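Local structure of DUF871 domain-containing protein (Enterococcus faecalis, 2P0O) at residues V305-E310 / N333-I338; F243-A248 / F355-E360; G200-A205 / Q343-L348; N264-A269 / I349-Q354; S227-A232 / G361-E366. The protein is of unproven function but probably cleaves the glycosidic bond of 6-phospho-N-acetylmuramic acid saccharides during recycling of cell-wall fragments. All coordinates share one frame; numbering follows the deposited sequence.

Interaction 1. Residues V305-E310 / N333-I338; sequences VTIDNE and NTITRI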
# COMPACT_ATOMS: atom_id res chain seq x y z
N VAL A 305 -0.96 -20.89 14.55
CA VAL A 305 -1.53 -21.88 13.64
C VAL A 305 -1.73 -23.20 14.34
O VAL A 305 -0.78 -23.80 14.90
CB VAL A 305 -0.62 -22.09 12.41
CG1 VAL A 305 -1.30 -22.97 11.36
CG2 VAL A 305 -0.20 -20.75 11.81
N THR A 306 -2.97 -23.69 14.29
CA THR A 306 -3.39 -24.85 15.07
C THR A 306 -4.09 -25.89 14.21
O THR A 306 -4.65 -25.57 13.14
CB THR A 306 -4.38 -24.45 16.22
OG1 THR A 306 -5.65 -24.09 15.67
CG2 THR A 306 -3.89 -23.25 16.99
N ILE A 307 -4.08 -27.13 14.69
CA ILE A 307 -4.88 -28.18 14.09
C ILE A 307 -5.61 -28.93 15.20
O ILE A 307 -5.00 -29.29 16.23
CB ILE A 307 -4.02 -29.14 13.16
CG1 ILE A 307 -4.91 -30.10 12.37
CG2 ILE A 307 -2.95 -29.94 13.95
CD1 ILE A 307 -4.20 -30.76 11.20
N ASP A 308 -6.91 -29.14 15.02
CA ASP A 308 -7.69 -29.87 16.02
C ASP A 308 -7.27 -31.34 16.06
O ASP A 308 -7.17 -31.99 15.02
CB ASP A 308 -9.18 -29.75 15.72
CG ASP A 308 -9.77 -28.40 16.12
OD1 ASP A 308 -9.01 -27.50 16.59
OD2 ASP A 308 -11.01 -28.25 15.99
N ASN A 309 -6.99 -31.86 17.26
CA ASN A 309 -6.56 -33.27 17.33
C ASN A 309 -7.76 -34.22 17.51
O ASN A 309 -8.92 -33.76 17.46
CB ASN A 309 -5.43 -33.50 18.36
CG ASN A 309 -5.83 -33.12 19.80
OD1 ASN A 309 -6.85 -33.58 20.32
ND2 ASN A 309 -5.00 -32.29 20.44
N GLU A 310 -7.48 -35.51 17.71
CA GLU A 310 -8.52 -36.53 17.81
C GLU A 310 -9.47 -36.32 19.00
O GLU A 310 -10.62 -36.83 19.00
CB GLU A 310 -7.91 -37.95 17.82
CG GLU A 310 -7.18 -38.31 19.10
CD GLU A 310 -6.36 -39.61 19.00
OE1 GLU A 310 -6.93 -40.70 18.67
OE2 GLU A 310 -5.15 -39.56 19.28
N ASN A 333 -3.86 -28.91 18.79
CA ASN A 333 -2.40 -28.86 18.65
C ASN A 333 -1.92 -27.51 18.14
O ASN A 333 -2.52 -26.93 17.20
CB ASN A 333 -1.90 -29.94 17.68
CG ASN A 333 -2.07 -31.34 18.23
OD1 ASN A 333 -2.32 -31.55 19.42
ND2 ASN A 333 -1.93 -32.32 17.35
N THR A 334 -0.86 -26.99 18.75
CA THR A 334 -0.28 -25.74 18.29
C THR A 334 0.91 -26.10 17.43
O THR A 334 1.79 -26.83 17.88
CB THR A 334 0.17 -24.86 19.48
OG1 THR A 334 0.83 -25.70 20.43
CG2 THR A 334 -1.05 -24.25 20.16
N ILE A 335 0.92 -25.62 16.19
CA ILE A 335 1.89 -26.09 15.18
C ILE A 335 2.98 -25.07 14.98
O ILE A 335 4.15 -25.38 15.05
CB ILE A 335 1.23 -26.33 13.78
CG1 ILE A 335 -0.08 -27.14 13.88
CG2 ILE A 335 2.25 -26.96 12.79
CD1 ILE A 335 0.12 -28.45 14.61
N THR A 336 2.59 -23.84 14.67
CA THR A 336 3.57 -22.79 14.47
C THR A 336 2.83 -21.47 14.66
O THR A 336 1.67 -21.48 15.11
CB THR A 336 4.29 -22.92 13.09
OG1 THR A 336 5.16 -21.82 12.90
CG2 THR A 336 3.30 -22.93 11.92
N ARG A 337 3.48 -20.37 14.31
CA ARG A 337 2.93 -19.04 14.47
C ARG A 337 3.28 -18.15 13.28
O ARG A 337 4.41 -18.20 12.81
CB ARG A 337 3.50 -18.41 15.74
CG ARG A 337 2.66 -17.21 16.22
CD ARG A 337 3.06 -16.74 17.61
NE ARG A 337 2.27 -15.55 17.92
CZ ARG A 337 2.55 -14.66 18.87
NH1 ARG A 337 3.60 -14.82 19.68
NH2 ARG A 337 1.75 -13.61 19.01
N ILE A 338 2.33 -17.34 12.80
CA ILE A 338 2.63 -16.31 11.81
C ILE A 338 3.71 -15.37 12.27
O ILE A 338 3.69 -14.88 13.39
CB ILE A 338 1.38 -15.40 11.50
CG1 ILE A 338 0.15 -16.27 11.15
CG2 ILE A 338 1.74 -14.35 10.41
CD1 ILE A 338 0.31 -17.10 9.85

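Interaction 2. Residues F243-A248 / F355-E360; sequences FLLEVA and FTLVTE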
# COMPACT_ATOMS: atom_id res chain seq x y z
N PHE A 243 -3.37 -13.95 -0.01
CA PHE A 243 -2.50 -13.32 0.95
C PHE A 243 -1.39 -14.30 1.33
O PHE A 243 -1.65 -15.40 1.79
CB PHE A 243 -3.27 -12.92 2.24
CG PHE A 243 -4.29 -11.85 2.01
CD1 PHE A 243 -3.90 -10.49 1.93
CD2 PHE A 243 -5.64 -12.18 1.87
CE1 PHE A 243 -4.84 -9.48 1.70
CE2 PHE A 243 -6.60 -11.19 1.66
CZ PHE A 243 -6.21 -9.83 1.57
N LEU A 244 -0.15 -13.86 1.17
CA LEU A 244 1.00 -14.71 1.37
C LEU A 244 1.64 -14.34 2.69
O LEU A 244 2.05 -13.19 2.88
CB LEU A 244 1.97 -14.53 0.21
CG LEU A 244 3.24 -15.37 0.14
CD1 LEU A 244 2.89 -16.86 -0.05
CD2 LEU A 244 4.21 -14.90 -0.95
N LEU A 245 1.77 -15.32 3.59
CA LEU A 245 2.33 -15.06 4.93
C LEU A 245 3.34 -16.13 5.30
O LEU A 245 3.22 -17.27 4.85
CB LEU A 245 1.22 -15.02 6.01
CG LEU A 245 -0.05 -14.19 5.85
CD1 LEU A 245 -1.06 -14.96 4.99
CD2 LEU A 245 -0.70 -13.82 7.22
N GLU A 246 4.31 -15.76 6.13
CA GLU A 246 5.34 -16.69 6.64
C GLU A 246 5.05 -17.17 8.06
O GLU A 246 4.42 -16.47 8.85
CB GLU A 246 6.72 -16.04 6.59
CG GLU A 246 7.41 -16.17 5.25
CD GLU A 246 8.77 -15.44 5.17
OE1 GLU A 246 9.26 -14.88 6.18
OE2 GLU A 246 9.36 -15.46 4.06
N VAL A 247 5.51 -18.38 8.37
CA VAL A 247 5.35 -18.94 9.69
C VAL A 247 6.70 -19.29 10.24
O VAL A 247 7.64 -19.52 9.45
CB VAL A 247 4.42 -20.22 9.70
CG1 VAL A 247 3.01 -19.87 9.31
CG2 VAL A 247 5.00 -21.40 8.81
N ALA A 248 6.82 -19.34 11.57
CA ALA A 248 8.07 -19.72 12.22
C ALA A 248 8.41 -21.18 11.93
O ALA A 248 7.50 -21.98 11.73
CB ALA A 248 7.98 -19.51 13.76
N PHE A 355 -5.49 -17.59 1.68
CA PHE A 355 -4.19 -17.25 2.23
C PHE A 355 -3.28 -18.46 2.19
O PHE A 355 -3.73 -19.57 2.43
CB PHE A 355 -4.34 -16.73 3.64
CG PHE A 355 -4.99 -17.70 4.61
CD1 PHE A 355 -6.37 -17.80 4.72
CD2 PHE A 355 -4.19 -18.44 5.49
CE1 PHE A 355 -6.98 -18.66 5.67
CE2 PHE A 355 -4.79 -19.31 6.43
CZ PHE A 355 -6.17 -19.41 6.54
N THR A 356 -2.00 -18.21 1.91
CA THR A 356 -1.00 -19.23 1.68
C THR A 356 0.11 -19.07 2.74
O THR A 356 0.69 -18.00 2.90
CB THR A 356 -0.46 -19.08 0.26
OG1 THR A 356 -1.55 -19.19 -0.68
CG2 THR A 356 0.63 -20.10 -0.03
N LEU A 357 0.38 -20.15 3.46
CA LEU A 357 1.37 -20.13 4.53
C LEU A 357 2.62 -20.75 3.97
O LEU A 357 2.57 -21.84 3.38
CB LEU A 357 0.87 -20.94 5.74
CG LEU A 357 -0.46 -20.45 6.32
CD1 LEU A 357 -0.83 -21.23 7.61
CD2 LEU A 357 -0.44 -18.89 6.56
N VAL A 358 3.74 -20.04 4.12
CA VAL A 358 5.02 -20.55 3.67
C VAL A 358 6.04 -20.40 4.80
O VAL A 358 5.85 -19.60 5.74
CB VAL A 358 5.55 -19.87 2.35
CG1 VAL A 358 4.62 -20.15 1.16
CG2 VAL A 358 5.76 -18.35 2.55
N THR A 359 7.09 -21.18 4.74
CA THR A 359 8.02 -21.17 5.85
C THR A 359 8.93 -19.92 5.79
O THR A 359 9.16 -19.34 4.72
CB THR A 359 8.77 -22.51 5.99
OG1 THR A 359 8.97 -22.80 7.38
CG2 THR A 359 10.10 -22.47 5.25
N GLU A 360 9.38 -19.49 6.97
CA GLU A 360 10.07 -18.21 7.11
C GLU A 360 11.27 -18.10 6.16
O GLU A 360 12.06 -19.03 6.02
CB GLU A 360 10.49 -17.98 8.58
CG GLU A 360 11.13 -16.59 8.81
CD GLU A 360 11.60 -16.33 10.26
OE1 GLU A 360 11.80 -17.29 11.05
OE2 GLU A 360 11.77 -15.12 10.59

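Interaction 3. Residues G200-A205 / Q343-L348; sequences GQNPFA and QTILPL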
# COMPACT_ATOMS: atom_id res chain seq x y z
N GLY A 200 6.62 1.80 10.64
CA GLY A 200 7.39 0.57 10.78
C GLY A 200 6.57 -0.68 10.52
O GLY A 200 7.00 -1.77 10.93
N GLN A 201 5.41 -0.55 9.86
CA GLN A 201 4.56 -1.73 9.60
C GLN A 201 4.74 -2.28 8.16
O GLN A 201 5.32 -1.61 7.31
CB GLN A 201 3.06 -1.43 9.86
CG GLN A 201 2.68 -1.05 11.31
CD GLN A 201 3.24 -1.99 12.37
OE1 GLN A 201 3.03 -3.20 12.34
NE2 GLN A 201 3.99 -1.43 13.32
N ASN A 202 4.27 -3.50 7.93
CA ASN A 202 4.31 -4.15 6.61
C ASN A 202 3.56 -3.26 5.63
O ASN A 202 2.37 -3.05 5.79
CB ASN A 202 3.64 -5.54 6.69
CG ASN A 202 3.71 -6.30 5.37
OD1 ASN A 202 3.78 -5.71 4.28
ND2 ASN A 202 3.73 -7.62 5.46
N PRO A 203 4.28 -2.68 4.65
CA PRO A 203 3.64 -1.83 3.64
C PRO A 203 2.54 -2.52 2.84
O PRO A 203 1.54 -1.87 2.47
CB PRO A 203 4.81 -1.42 2.72
CG PRO A 203 6.05 -1.65 3.54
CD PRO A 203 5.75 -2.77 4.48
N PHE A 204 2.70 -3.81 2.55
CA PHE A 204 1.67 -4.54 1.82
C PHE A 204 0.37 -4.57 2.59
O PHE A 204 -0.69 -4.30 2.03
CB PHE A 204 2.14 -5.97 1.46
CG PHE A 204 1.02 -6.90 1.01
CD1 PHE A 204 0.49 -6.81 -0.27
CD2 PHE A 204 0.53 -7.88 1.87
CE1 PHE A 204 -0.54 -7.65 -0.69
CE2 PHE A 204 -0.49 -8.73 1.47
CZ PHE A 204 -1.05 -8.62 0.18
N ALA A 205 0.44 -4.92 3.88
CA ALA A 205 -0.77 -4.96 4.70
C ALA A 205 -1.38 -3.55 4.82
O ALA A 205 -2.59 -3.41 4.85
CB ALA A 205 -0.46 -5.52 6.10
N GLN A 343 1.73 -10.38 10.75
CA GLN A 343 0.49 -10.42 11.51
C GLN A 343 -0.51 -9.30 11.22
O GLN A 343 -1.67 -9.45 11.51
CB GLN A 343 0.82 -10.49 13.01
CG GLN A 343 1.26 -11.92 13.40
CD GLN A 343 1.60 -12.04 14.87
OE1 GLN A 343 1.04 -11.35 15.68
NE2 GLN A 343 2.53 -12.93 15.20
N THR A 344 -0.08 -8.16 10.67
CA THR A 344 -1.05 -7.15 10.27
C THR A 344 -1.83 -7.53 8.98
O THR A 344 -2.74 -6.84 8.58
CB THR A 344 -0.44 -5.78 10.06
OG1 THR A 344 0.66 -5.89 9.14
CG2 THR A 344 0.04 -5.17 11.41
N ILE A 345 -1.45 -8.62 8.34
CA ILE A 345 -2.21 -9.13 7.19
C ILE A 345 -3.46 -9.87 7.68
O ILE A 345 -4.51 -9.87 7.00
CB ILE A 345 -1.34 -10.08 6.33
CG1 ILE A 345 -0.14 -9.31 5.78
CG2 ILE A 345 -2.17 -10.74 5.21
CD1 ILE A 345 1.01 -10.23 5.24
N LEU A 346 -3.37 -10.47 8.87
CA LEU A 346 -4.49 -11.28 9.40
C LEU A 346 -5.86 -10.63 9.42
O LEU A 346 -6.79 -11.30 9.04
CB LEU A 346 -4.20 -11.90 10.79
CG LEU A 346 -2.98 -12.84 10.87
CD1 LEU A 346 -2.59 -13.12 12.33
CD2 LEU A 346 -3.24 -14.15 10.08
N PRO A 347 -6.01 -9.38 9.92
CA PRO A 347 -7.35 -8.74 9.83
C PRO A 347 -7.81 -8.42 8.40
O PRO A 347 -8.96 -8.04 8.21
CB PRO A 347 -7.18 -7.43 10.60
CG PRO A 347 -5.82 -7.45 11.24
CD PRO A 347 -5.02 -8.52 10.59
N LEU A 348 -6.92 -8.55 7.41
CA LEU A 348 -7.28 -8.31 6.02
C LEU A 348 -7.98 -9.51 5.40
O LEU A 348 -8.64 -9.42 4.34
CB LEU A 348 -6.04 -7.97 5.18
CG LEU A 348 -5.34 -6.67 5.59
CD1 LEU A 348 -4.30 -6.37 4.53
CD2 LEU A 348 -6.38 -5.52 5.71
O HOH W 1 3.58 -5.21 9.97
O HOH W 2 0.95 -3.24 8.20

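Interaction 4. Residues N264-A269 / I349-Q354; sequences NRLDAA and IKAGNQ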
# COMPACT_ATOMS: atom_id res chain seq x y z
N ASN A 264 -10.43 -19.10 4.03
CA ASN A 264 -11.27 -18.73 5.16
C ASN A 264 -12.76 -18.94 4.87
O ASN A 264 -13.29 -18.53 3.81
CB ASN A 264 -10.96 -17.30 5.66
CG ASN A 264 -11.61 -16.99 7.02
OD1 ASN A 264 -11.70 -17.86 7.91
ND2 ASN A 264 -12.05 -15.75 7.19
N ARG A 265 -13.42 -19.66 5.77
CA ARG A 265 -14.87 -19.89 5.69
C ARG A 265 -15.58 -18.58 5.44
O ARG A 265 -15.19 -17.52 5.96
CB ARG A 265 -15.38 -20.49 6.99
CG ARG A 265 -15.08 -21.95 7.09
CD ARG A 265 -15.63 -22.54 8.36
NE ARG A 265 -17.08 -22.34 8.51
CZ ARG A 265 -17.96 -23.33 8.60
NH1 ARG A 265 -19.24 -23.05 8.76
NH2 ARG A 265 -17.55 -24.60 8.54
N LEU A 266 -16.64 -18.65 4.64
CA LEU A 266 -17.48 -17.51 4.36
C LEU A 266 -18.31 -17.03 5.57
O LEU A 266 -18.79 -15.88 5.61
CB LEU A 266 -18.41 -17.87 3.22
CG LEU A 266 -17.86 -17.71 1.81
CD1 LEU A 266 -18.87 -18.28 0.79
CD2 LEU A 266 -17.60 -16.23 1.54
N ASP A 267 -18.52 -17.89 6.55
CA ASP A 267 -19.08 -17.39 7.79
C ASP A 267 -17.94 -17.27 8.77
O ASP A 267 -17.66 -18.18 9.54
CB ASP A 267 -20.23 -18.24 8.32
CG ASP A 267 -19.93 -19.72 8.31
OD1 ASP A 267 -18.90 -20.16 7.76
OD2 ASP A 267 -20.76 -20.46 8.84
N ALA A 268 -17.26 -16.12 8.69
CA ALA A 268 -15.98 -15.92 9.36
C ALA A 268 -16.12 -15.77 10.87
O ALA A 268 -16.91 -14.97 11.35
CB ALA A 268 -15.28 -14.70 8.76
N ALA A 269 -15.30 -16.51 11.60
CA ALA A 269 -15.27 -16.47 13.05
C ALA A 269 -14.69 -15.16 13.56
O ALA A 269 -13.79 -14.58 12.92
CB ALA A 269 -14.43 -17.64 13.55
N ILE A 349 -7.82 -10.65 6.08
CA ILE A 349 -8.30 -11.92 5.57
C ILE A 349 -9.75 -12.07 6.02
O ILE A 349 -10.04 -12.45 7.17
CB ILE A 349 -7.42 -13.07 6.02
CG1 ILE A 349 -6.01 -12.84 5.51
CG2 ILE A 349 -7.90 -14.40 5.45
CD1 ILE A 349 -5.02 -13.78 6.11
N LYS A 350 -10.63 -11.72 5.12
CA LYS A 350 -12.07 -11.74 5.36
C LYS A 350 -12.72 -13.08 5.04
O LYS A 350 -12.05 -14.04 4.58
CB LYS A 350 -12.75 -10.64 4.51
CG LYS A 350 -12.86 -9.35 5.24
CD LYS A 350 -11.82 -8.35 4.85
CE LYS A 350 -11.32 -7.63 6.10
NZ LYS A 350 -12.40 -7.09 6.97
N ALA A 351 -14.03 -13.13 5.28
CA ALA A 351 -14.88 -14.24 4.87
C ALA A 351 -14.55 -14.60 3.41
O ALA A 351 -14.52 -13.73 2.53
CB ALA A 351 -16.40 -13.83 5.01
N GLY A 352 -14.28 -15.89 3.17
CA GLY A 352 -13.97 -16.38 1.84
C GLY A 352 -12.62 -16.05 1.23
O GLY A 352 -12.33 -16.56 0.16
N ASN A 353 -11.79 -15.23 1.89
CA ASN A 353 -10.46 -14.93 1.35
C ASN A 353 -9.46 -16.08 1.49
O ASN A 353 -9.45 -16.79 2.51
CB ASN A 353 -9.84 -13.67 2.01
CG ASN A 353 -10.54 -12.37 1.62
OD1 ASN A 353 -10.46 -11.38 2.34
ND2 ASN A 353 -11.26 -12.37 0.50
N GLN A 354 -8.60 -16.22 0.47
CA GLN A 354 -7.53 -17.22 0.51
C GLN A 354 -6.23 -16.70 1.03
O GLN A 354 -5.88 -15.54 0.83
CB GLN A 354 -7.26 -17.82 -0.85
CG GLN A 354 -8.46 -18.32 -1.54
CD GLN A 354 -8.07 -18.83 -2.90
OE1 GLN A 354 -7.82 -20.03 -3.07
NE2 GLN A 354 -7.96 -17.93 -3.86

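Interaction 5. Residues S227-A232 / G361-E366; sequences SERTMA and GTIENE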
# COMPACT_ATOMS: atom_id res chain seq x y z
N SER A 227 10.91 -3.58 0.04
CA SER A 227 11.83 -4.72 -0.03
C SER A 227 11.31 -5.76 -1.04
O SER A 227 10.14 -5.77 -1.38
CB SER A 227 11.95 -5.38 1.33
OG SER A 227 10.70 -5.98 1.65
N GLU A 228 12.21 -6.64 -1.50
CA GLU A 228 11.83 -7.77 -2.34
C GLU A 228 10.70 -8.63 -1.73
O GLU A 228 9.80 -9.08 -2.45
CB GLU A 228 13.06 -8.65 -2.64
CG GLU A 228 14.16 -7.93 -3.42
CD GLU A 228 14.01 -8.07 -4.95
OE1 GLU A 228 13.04 -8.74 -5.40
OE2 GLU A 228 14.86 -7.51 -5.69
N ARG A 229 10.75 -8.82 -0.41
CA ARG A 229 9.77 -9.60 0.31
C ARG A 229 8.37 -9.00 0.17
O ARG A 229 7.36 -9.71 -0.02
CB ARG A 229 10.15 -9.61 1.80
CG ARG A 229 9.32 -10.57 2.65
CD ARG A 229 9.69 -10.45 4.13
NE ARG A 229 9.06 -11.51 4.91
CZ ARG A 229 7.80 -11.50 5.36
NH1 ARG A 229 6.99 -10.46 5.13
NH2 ARG A 229 7.35 -12.54 6.04
N THR A 230 8.33 -7.68 0.32
CA THR A 230 7.09 -6.94 0.26
C THR A 230 6.57 -6.90 -1.18
O THR A 230 5.37 -7.06 -1.40
CB THR A 230 7.29 -5.53 0.89
OG1 THR A 230 7.69 -5.72 2.24
CG2 THR A 230 6.00 -4.73 0.86
N MSE A 231 7.46 -6.68 -2.13
CA MSE A 231 7.11 -6.81 -3.57
C MSE A 231 6.43 -8.15 -3.89
O MSE A 231 5.43 -8.20 -4.63
CB MSE A 231 8.36 -6.66 -4.44
CG MSE A 231 8.95 -5.28 -4.34
SE MSE A 231 10.62 -5.02 -5.33
CE MSE A 231 9.90 -5.17 -7.13
N ALA A 232 6.99 -9.22 -3.32
CA ALA A 232 6.50 -10.59 -3.54
C ALA A 232 5.10 -10.74 -2.99
O ALA A 232 4.29 -11.45 -3.59
CB ALA A 232 7.42 -11.59 -2.89
N GLY A 361 11.35 -16.96 5.47
CA GLY A 361 12.45 -16.61 4.59
C GLY A 361 12.25 -16.99 3.13
O GLY A 361 13.13 -16.73 2.31
N THR A 362 11.10 -17.60 2.80
CA THR A 362 10.90 -18.18 1.45
C THR A 362 9.91 -17.39 0.56
O THR A 362 9.66 -17.77 -0.59
CB THR A 362 10.52 -19.68 1.48
OG1 THR A 362 9.23 -19.84 2.09
CG2 THR A 362 11.54 -20.48 2.29
N ILE A 363 9.35 -16.32 1.09
CA ILE A 363 8.38 -15.53 0.35
C ILE A 363 8.91 -15.13 -1.04
O ILE A 363 8.20 -15.27 -2.05
CB ILE A 363 7.89 -14.31 1.16
CG1 ILE A 363 6.67 -14.71 2.00
CG2 ILE A 363 7.48 -13.13 0.21
CD1 ILE A 363 6.02 -13.55 2.76
N GLU A 364 10.16 -14.66 -1.10
CA GLU A 364 10.76 -14.27 -2.37
C GLU A 364 10.81 -15.39 -3.42
O GLU A 364 10.41 -15.17 -4.56
CB GLU A 364 12.14 -13.65 -2.15
CG GLU A 364 12.09 -12.36 -1.32
CD GLU A 364 12.44 -12.55 0.17
OE1 GLU A 364 11.90 -13.50 0.81
OE2 GLU A 364 13.26 -11.72 0.68
N ASN A 365 11.29 -16.57 -3.05
CA ASN A 365 11.32 -17.68 -4.01
C ASN A 365 9.95 -18.26 -4.30
O ASN A 365 9.71 -18.81 -5.37
CB ASN A 365 12.29 -18.80 -3.63
CG ASN A 365 12.51 -19.80 -4.77
OD1 ASN A 365 12.60 -19.42 -5.94
ND2 ASN A 365 12.56 -21.09 -4.44
N GLU A 366 9.04 -18.13 -3.35
CA GLU A 366 7.70 -18.61 -3.56
C GLU A 366 7.04 -17.77 -4.67
O GLU A 366 6.40 -18.32 -5.56
CB GLU A 366 6.94 -18.53 -2.25
CG GLU A 366 6.08 -19.70 -1.94
CD GLU A 366 6.83 -21.03 -1.93
OE1 GLU A 366 7.69 -21.28 -1.05
OE2 GLU A 366 6.53 -21.81 -2.84
O HOH W 3 13.47 -8.72 1.41
O HOH W 4 10.95 -13.69 3.55

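Interaction 1. Residues V305-E310 / N333-I338
Val305 and Asn333 lose the most surface in this antiparallel strand pair, followed by Ile307. The backbone of Val305 is bound at both ends. Its N donates to Thr336 O at 2.8 Å, and its O takes Ile335 N at 2.8 Å together with a weak bond from Thr336 N. Two consecutive residues therefore face one, which defines a classic beta bulge. The side chain of Val305 lies alongside that of Thr336, both pointing the same way, with Val305 CB 4.0 Å from Thr336 CG2. Further along, Ile307 and Asn333 form a regular hydrogen-bonded pair. With chi1 at -171°, CG2 of Ile307 falls between its backbone N and carbonyl carbon, where it meets Ile335 CD1 at a tight 3.5 Å. Asn333 uses its amide for the remaining link: Asn309 ND2 reaches Asn333 OD1 at 3.0 Å. This bond is straight at the hydrogen (165°), and OD1 lies in the Asn309 amide plane, but the donor stands above the Asn333 carbonyl plane, 54° out of it. Asn333 OD1 also accepts from Glu295 N, while its ND2 donates to Glu293 O. Both strands belong to the four-stranded antiparallel sheet of the C-terminal, cyclophilin-like domain, where 332-337 is an outermost strand. With three such partners holding a buried amide, the Asn333 side chain should have little rotational freedom, and it ties the strand edge to the neighbouring loop.

Interaction 2. Residues F243-A248 / F355-E360
Phe243-Val247 and Phe355-Thr359 are adjacent parallel strands of the mixed three-stranded sheet in the C-terminal, cyclophilin-like domain, paired residue for residue from Phe243 with Phe355 to Val247 with Thr359. Their bonds alternate as parallel pairing requires: Thr356 N to Phe243 O, Leu245 N to Thr356 O (3.0 Å), Val358 N to Leu245 O, and Val247 N to Val358 O. These buried pairs are the tightly packed part. The face of Leu244, Thr356 and Val358 is packed against helices 228-240 and 363-370. Here a chi1 of -177° swings the Leu244 branch away from its own N and places CD1 3.9 Å from Val358 CG1, the two side chains crossing at about a right angle. On the other face, Leu245 CD1 rests on Phe355 CB at 4.0 Å, and Leu357 CD2 lies in plane at the edge of the Phe355 ring. The Phe243 and Phe355 rings are directed at other partners, Tyr237 and His262 respectively. Towards the C-terminal ends the contact opens to solvent. Glu360 N gives Val247 O a weak bond of 3.0 Å, bent to 123°, and Glu360 itself is exposed. Glu246, in contrast, is buried and has Arg229 as its outside partner. The two carboxylate planes are 66° apart, and Glu246 OE1 remains 5.1 Å from Glu360 OE2.

Interaction 3. Residues G200-A205 / Q343-L348
Ala205, in the first turn of helix 203-212, faces Ile345 with CA atoms 5.1 Å apart, where a chain of helical phi/psi passes into the 3-10 turn 346-348. Asn202 is the N-cap of the longer helix; its OD1 receives weak bonds from Phe204 N and Ala205 N, while its ND2 is bound to Gln233. Ala205 CB sits among three side chains: Thr344 OG1 at 3.3 Å, Ile345 CG1 at 3.8 Å and, less closely, Leu348 CD1. Leu348 CD1 also lies against Ala205 O (3.4 Å). Ile345 CD1 approaches Phe204 at the ring edge, near its plane, 4.1 Å from CD2, the two side chains crossing at about a right angle. Thr344 OG1 joins two waters, one also bound to Gln201 OE1 and Asn202 N, the other to Asn202 O at 2.8 Å. Barrel helix and C-terminal-domain loop thus meet through apolar packing and water bridges, without a direct hydrogen bond between them, so the polar link between these two segments runs through the two waters.

Interaction 4. Residues N264-A269 / I349-Q354
Asn264 turns its amide across the tip of 349-354, its chi1 of -168° directing CG away from the backbone N and bringing ND2 over the carbonyl of Lys350. ND2 donates to Lys350 O at 3.1 Å with that oxygen close to the plane of the Asn264 amide, yet ND2 stands 72° out of the Lys350 carbonyl plane. Asn353 N reaches the same oxygen from the opposite face. Asn264 OD1, meanwhile, accepts from Arg274 N. The backbone of Asn264 adds a bond from its N to Asn353 O (2.9 Å). Lys350 to Asn353 form a type II beta turn, whose third residue, Gly352, takes the positive phi of 73° expected there; the turn leads into strand 354-359 of the C-terminal domain. Gly352 N is shared weakly between Asn264 O and Arg265 O. Having no side chain, Gly352 lets Leu266 lay CD2 on its CA at 3.6 Å. Ala351 CB is pressed against Leu266 O (3.2 Å) and meets Ala268 CB at 4.0 Å. Beyond them, Arg265 grips Asp267 side-on in a salt bridge within the 264-269 loop, Arg265 NE to Asp267 OD1 at 2.9 Å and NH1 to the syn lone pair of OD2.

Interaction 5. Residues S227-A232 / G361-E366
Arg229 and Ile363 form the centre of a helix-to-helix contact: the first turn of 228-240, the helix following the last strand of the TIM barrel, packs on the first turn of the C-terminal helix 363-370. Ile363 touches with two branches. CG2 is wedged between Arg229 O (3.4 Å) and Ala232 CB, the latter a tight carbon pair at 3.5 Å. CD1 lies over one face of the Arg229 guanidinium, offset toward its rim and 3.7 Å from NH2. Arg229 runs fully extended from CG to NE, which carries the guanidinium to where one face meets Ile363 CD1. Glu364 packs its aliphatic part against the same turn, CG lying 3.9 Å from Arg229 N. Its chain bends at chi2, and the carboxylate stays 5.4 Å from the guanidinium, measured from Arg229 NE to Glu364 OE1. Water completes the link between these two residues. One molecule accepts from Arg229 N and donates to Glu364 OE2, while another takes a weak bond from Arg229 NE and donates to Glu364 OE1 at 2.9 Å. In the next shell, the Arg229 guanidinium has its salt bridges with Asp342 and Glu246, both on the C-terminal-domain side, and these probably fix the plane on which Ile363 rests. The domain interface is thus joined by charge as well as by apolar packing. Glu246 also positions Ile363 itself, whose backbone N is hydrogen-bonded to Glu246 OE2.

Interactions 1 and 2 are buried strand pairings of the C-terminal domain, antiparallel with a bulge in one and regular parallel in the other; they meet where Thr336 OG1 bonds Ala248 O. Interaction 4 lies nearer the surface, joining two loops through backbone bonds in both directions and the Asn264 side-chain amide, and reaches interaction 2 through Phe243 N and Gln354 O. Interactions 3 and 5 instead connect barrel helices with C-terminal elements, lack direct hydrogen bonds between their segments, and both use bridging waters. Phe243 packs on both Phe204 and Ile345 of interaction 3, whereas Glu246 joins interaction 2 to interaction 5. Among these contacts, backbone bonds carry those within the C-terminal domain, while packing, waters and the Arg229 salt bridges carry those between domains.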